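Local coordinates for protein putative hydrogenase (Pyrococcus furiosus, PDB 3LYU) that is one alpha/beta domain of a probable oxidoreductase that is thought to bind FAD and a [2Fe-2S] cluster, at residues Lys38-Ile43 and Trp108-Met113; Glu101-Glu106 and Phe124-Glu129. All blocks are in the same frame, centred on the assembly; numbering follows the deposited sequence.

In the fold
Both contacts are buried and apolar, but they lie on opposite faces of one parallel sheet. Interaction 1 joins helix 29-42 to strand 110-114 on one face. Interaction 2 joins helices 84-104 and 117-130, which cover the other face. Strand 110-114 follows the first of these helices in the chain and precedes the second. Interaction 1 is aromatic, with a T-shaped ring pair. Interaction 2 is aliphatic, a leucine methyl on valine methyls and backbone, and charged residues fringe it toward the surface. The two touch where Val111 CG1 packs on Val127 CG1, and where Trp108 NE1 lies 2.7 Å from Leu102 O in a probable hydrogen bond.

Interaction 1: residues Lys38-Ile43 and Trp108-Met113; sequences KAWQEI and WDLVFM
Trp40 on helix 29-42 reaches across to Phe112 and Leu110 on strand 110-114. This is helix-on-sheet packing in a Rossmann-like alpha/beta domain with strand order 3-2-1-4-5, consistent with the nucleotide-binding domain of ferredoxin reductase relatives. The tight part is one aromatic pair. Trp40 turns the edge of its six-membered ring toward the face of Phe112 in a T-shaped stack. The centroids are 5.4 Å apart and the planes meet at 86°. On Phe112, CG stands anti to the backbone N (chi1 165°), which turns the ring so that its face meets the indole edge. The Leu110 side is looser: its CD2 stays 4.4 Å from Trp40 CH2. No hydrogen bond crosses the contact. The side of the helix facing away from the sheet differs again. Lys38 and Glu42 are partly exposed there, yet it is also a subunit boundary: Lys38 packs on Glu42 and Ala39 on Ala39 of the second subunit. The indole is also held at its polar edge, where NE1 bonds to Pro14 O, and Ile21 of strand 20-26 touches the same side chain. With an alanine here instead of Trp40, Phe112 would probably lose its edge-on partner and Pro14 O its N-H donor, and a gap is likely to open between helix and sheet. Trp40 CH2 lies 3.8 Å from both CG and CB of Phe112, and that CB sits in the indole plane, at its edge.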
# COMPACT_ATOMS: atom_id res chain seq x y z
N LYS B 38 23.11 4.31 -7.57
CA LYS B 38 23.69 4.86 -8.78
C LYS B 38 22.84 6.02 -9.28
O LYS B 38 23.35 7.08 -9.63
CB LYS B 38 23.78 3.78 -9.84
CG LYS B 38 24.54 4.16 -11.08
CD LYS B 38 24.67 2.97 -11.99
CE LYS B 38 25.40 3.32 -13.27
NZ LYS B 38 25.36 2.15 -14.22
N ALA B 39 21.53 5.81 -9.29
CA ALA B 39 20.56 6.81 -9.73
C ALA B 39 20.45 8.00 -8.78
O ALA B 39 20.18 9.12 -9.21
CB ALA B 39 19.22 6.17 -9.91
N TRP B 40 20.63 7.77 -7.48
CA TRP B 40 20.56 8.87 -6.53
C TRP B 40 21.75 9.80 -6.67
O TRP B 40 21.62 11.00 -6.51
CB TRP B 40 20.50 8.35 -5.09
CG TRP B 40 19.11 8.04 -4.63
CD1 TRP B 40 17.94 8.59 -5.09
CD2 TRP B 40 18.74 7.19 -3.53
NE1 TRP B 40 16.87 8.13 -4.35
CE2 TRP B 40 17.33 7.28 -3.39
CE3 TRP B 40 19.47 6.37 -2.65
CZ2 TRP B 40 16.63 6.58 -2.40
CZ3 TRP B 40 18.77 5.68 -1.66
CH2 TRP B 40 17.36 5.79 -1.54
N GLN B 41 22.91 9.24 -6.98
CA GLN B 41 24.12 10.03 -7.15
C GLN B 41 23.94 10.94 -8.36
O GLN B 41 24.19 12.13 -8.28
CB GLN B 41 25.33 9.10 -7.35
CG GLN B 41 26.70 9.79 -7.35
CD GLN B 41 27.18 10.22 -5.97
OE1 GLN B 41 28.22 10.87 -5.84
NE2 GLN B 41 26.45 9.85 -4.92
N GLU B 42 23.50 10.36 -9.47
CA GLU B 42 23.28 11.11 -10.71
C GLU B 42 22.25 12.24 -10.55
O GLU B 42 22.34 13.27 -11.22
CB GLU B 42 22.80 10.16 -11.82
CG GLU B 42 22.92 10.68 -13.23
CD GLU B 42 24.36 10.89 -13.64
OE1 GLU B 42 25.20 10.02 -13.29
OE2 GLU B 42 24.66 11.91 -14.30
N ILE B 43 21.29 12.03 -9.65
CA ILE B 43 20.22 13.00 -9.37
C ILE B 43 20.70 14.16 -8.49
O ILE B 43 19.98 15.13 -8.28
CB ILE B 43 18.98 12.28 -8.74
CG1 ILE B 43 17.83 12.30 -9.75
CG2 ILE B 43 18.54 12.95 -7.44
CD1 ILE B 43 18.16 11.63 -11.08
N TRP B 108 24.28 12.80 8.14
CA TRP B 108 23.56 12.33 6.97
C TRP B 108 22.16 12.89 6.90
O TRP B 108 21.59 13.29 7.91
CB TRP B 108 23.50 10.80 6.98
CG TRP B 108 24.84 10.17 7.18
CD1 TRP B 108 25.53 10.07 8.35
CD2 TRP B 108 25.68 9.64 6.16
NE1 TRP B 108 26.76 9.51 8.12
CE2 TRP B 108 26.88 9.23 6.79
CE3 TRP B 108 25.54 9.46 4.78
CZ2 TRP B 108 27.93 8.66 6.08
CZ3 TRP B 108 26.59 8.89 4.07
CH2 TRP B 108 27.77 8.50 4.72
N ASP B 109 21.61 12.90 5.69
CA ASP B 109 20.26 13.39 5.46
C ASP B 109 19.28 12.24 5.38
O ASP B 109 18.09 12.39 5.68
CB ASP B 109 20.22 14.20 4.17
CG ASP B 109 20.95 15.52 4.28
OD1 ASP B 109 20.46 16.41 5.02
OD2 ASP B 109 22.01 15.66 3.64
N LEU B 110 19.77 11.07 4.97
CA LEU B 110 18.93 9.90 4.85
C LEU B 110 19.72 8.60 4.89
O LEU B 110 20.90 8.56 4.55
CB LEU B 110 18.14 9.95 3.53
CG LEU B 110 17.40 8.65 3.17
CD1 LEU B 110 16.21 8.47 4.09
CD2 LEU B 110 16.95 8.68 1.73
N VAL B 111 19.06 7.54 5.34
CA VAL B 111 19.66 6.22 5.37
C VAL B 111 18.65 5.25 4.74
O VAL B 111 17.46 5.29 5.04
CB VAL B 111 20.01 5.76 6.81
CG1 VAL B 111 18.80 5.85 7.70
CG2 VAL B 111 20.54 4.33 6.79
N PHE B 112 19.15 4.43 3.83
CA PHE B 112 18.32 3.45 3.15
C PHE B 112 19.01 2.11 3.21
O PHE B 112 20.21 2.01 2.96
CB PHE B 112 18.08 3.87 1.71
CG PHE B 112 17.55 2.78 0.83
CD1 PHE B 112 18.39 2.09 -0.04
CD2 PHE B 112 16.19 2.45 0.85
CE1 PHE B 112 17.90 1.10 -0.89
CE2 PHE B 112 15.68 1.46 0.00
CZ PHE B 112 16.54 0.79 -0.87
N MSE B 113 18.27 1.06 3.55
CA MSE B 113 18.87 -0.25 3.63
C MSE B 113 18.04 -1.38 3.07
O MSE B 113 16.80 -1.37 3.09
CB MSE B 113 19.19 -0.58 5.08
CG MSE B 113 20.01 -1.84 5.17
SE MSE B 113 20.15 -2.54 6.91
CE MSE B 113 20.00 -4.42 6.51

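Interaction 2: residues Glu101-Glu106 and Phe124-Glu129; sequences ELLESE and FEVVKE
Leu103 meets Val126 and Val127 where helices 84-104 and 117-130 pack side by side. The apolar contacts between the helices all run through one methyl of Leu103. Its CD2 lies 4.1 Å from Val126 CG1. Leu103 CD2 is also 4.3 Å from Val127 CG2, so it faces two successive valines. On Leu103, CG lies anti to the carbonyl carbon (chi1 -84°), and this carries the branch across to the other helix. Within helix 117-130 there is a further aliphatic contact: Lys128 CB lies over one face of the Phe124 ring, offset toward its rim.

The leucine methyl also packs on backbone. Leu103 CD2 is 3.9 Å from Val126 O and 4.1 Å from Val127 CA. It therefore rests against the main chain of the second helix as well as its side chains. These are van der Waals contacts, and no hydrogen bond links the two segments.

Charge pairing lies away from the Leu103 methyl. On the outer side of helix 117-130, Lys128 NZ forms a salt bridge with Glu125 OE1 at 2.9 Å, approaching 40° out of the carboxylate plane. Among the flanking charges, Glu129 makes only a long, weak ion pair with Arg100, while Glu106 OE1, beyond the end of helix 84-104, makes salt bridges with Lys20 and Arg70.

Around this helix pair, Val99 and Arg100 of helix 84-104 extend the packing on Val126. Leu103 touches Trp108 in the loop before strand 110-114, and Val127 packs on Val132, just before strand 134-136, so the helices lie together on one face of the parallel sheet.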
# COMPACT_ATOMS: atom_id res chain seq x y z
N GLU B 101 29.36 4.22 13.86
CA GLU B 101 30.58 4.95 13.58
C GLU B 101 30.45 6.03 12.50
O GLU B 101 31.10 7.07 12.56
CB GLU B 101 31.68 3.96 13.19
CG GLU B 101 32.84 4.57 12.43
CD GLU B 101 33.82 3.51 11.93
OE1 GLU B 101 34.66 3.83 11.07
OE2 GLU B 101 33.74 2.36 12.42
N LEU B 102 29.61 5.77 11.50
CA LEU B 102 29.40 6.71 10.41
C LEU B 102 28.42 7.81 10.75
O LEU B 102 28.45 8.88 10.14
CB LEU B 102 28.92 5.97 9.17
CG LEU B 102 29.95 5.18 8.37
CD1 LEU B 102 29.22 4.35 7.33
CD2 LEU B 102 30.95 6.13 7.72
N LEU B 103 27.53 7.55 11.69
CA LEU B 103 26.54 8.54 12.10
C LEU B 103 27.11 9.40 13.21
O LEU B 103 26.77 10.58 13.34
CB LEU B 103 25.27 7.84 12.60
CG LEU B 103 24.25 7.42 11.54
CD1 LEU B 103 24.94 6.68 10.42
CD2 LEU B 103 23.19 6.55 12.20
N GLU B 104 27.99 8.80 14.02
CA GLU B 104 28.64 9.49 15.13
C GLU B 104 29.77 10.32 14.54
O GLU B 104 30.25 11.27 15.16
CB GLU B 104 29.19 8.48 16.13
CG GLU B 104 29.28 8.99 17.56
CD GLU B 104 29.48 7.87 18.57
OE1 GLU B 104 28.67 6.92 18.60
OE2 GLU B 104 30.46 7.95 19.36
N SER B 105 30.18 9.94 13.33
CA SER B 105 31.22 10.66 12.61
C SER B 105 30.52 11.79 11.85
O SER B 105 30.10 12.78 12.45
CB SER B 105 31.95 9.72 11.64
OG SER B 105 33.00 10.39 10.95
N GLU B 106 30.38 11.63 10.54
CA GLU B 106 29.73 12.63 9.70
C GLU B 106 28.21 12.71 9.92
O GLU B 106 27.64 11.96 10.71
CB GLU B 106 30.05 12.33 8.24
CG GLU B 106 30.05 10.84 7.94
CD GLU B 106 31.15 10.44 6.97
OE1 GLU B 106 31.13 10.91 5.81
OE2 GLU B 106 32.03 9.65 7.36
N PHE B 124 18.01 0.02 12.39
CA PHE B 124 17.02 1.06 12.61
C PHE B 124 17.18 1.65 14.01
O PHE B 124 16.95 2.84 14.24
CB PHE B 124 15.61 0.48 12.42
CG PHE B 124 14.52 1.37 12.94
CD1 PHE B 124 14.05 1.24 14.25
CD2 PHE B 124 13.96 2.35 12.13
CE1 PHE B 124 13.05 2.08 14.74
CE2 PHE B 124 12.96 3.19 12.61
CZ PHE B 124 12.50 3.05 13.92
N GLU B 125 17.59 0.81 14.96
CA GLU B 125 17.79 1.25 16.33
C GLU B 125 18.92 2.28 16.40
O GLU B 125 18.84 3.27 17.14
CB GLU B 125 18.15 0.05 17.22
CG GLU B 125 17.23 -1.17 17.06
CD GLU B 125 15.74 -0.83 17.19
OE1 GLU B 125 15.38 -0.08 18.13
OE2 GLU B 125 14.94 -1.34 16.36
N VAL B 126 19.97 2.04 15.62
CA VAL B 126 21.12 2.93 15.58
C VAL B 126 20.75 4.25 14.92
O VAL B 126 21.25 5.31 15.30
CB VAL B 126 22.29 2.27 14.79
CG1 VAL B 126 23.45 3.26 14.65
CG2 VAL B 126 22.76 1.03 15.50
N VAL B 127 19.87 4.18 13.93
CA VAL B 127 19.45 5.36 13.20
C VAL B 127 18.49 6.24 13.97
O VAL B 127 18.64 7.46 13.98
CB VAL B 127 18.83 4.98 11.85
CG1 VAL B 127 18.42 6.21 11.10
CG2 VAL B 127 19.83 4.21 11.03
N LYS B 128 17.49 5.64 14.61
CA LYS B 128 16.51 6.40 15.37
C LYS B 128 17.26 7.11 16.50
O LYS B 128 16.80 8.10 17.08
CB LYS B 128 15.43 5.48 15.95
CG LYS B 128 15.97 4.38 16.87
CD LYS B 128 15.13 4.24 18.15
CE LYS B 128 13.72 3.71 17.89
NZ LYS B 128 13.70 2.22 17.81
N GLU B 129 18.45 6.59 16.80
CA GLU B 129 19.31 7.12 17.84
C GLU B 129 19.87 8.50 17.51
O GLU B 129 20.06 9.33 18.39
CB GLU B 129 20.47 6.15 18.07
CG GLU B 129 21.33 6.44 19.29
CD GLU B 129 20.85 5.72 20.53
OE1 GLU B 129 19.66 5.87 20.89
OE2 GLU B 129 21.66 4.99 21.15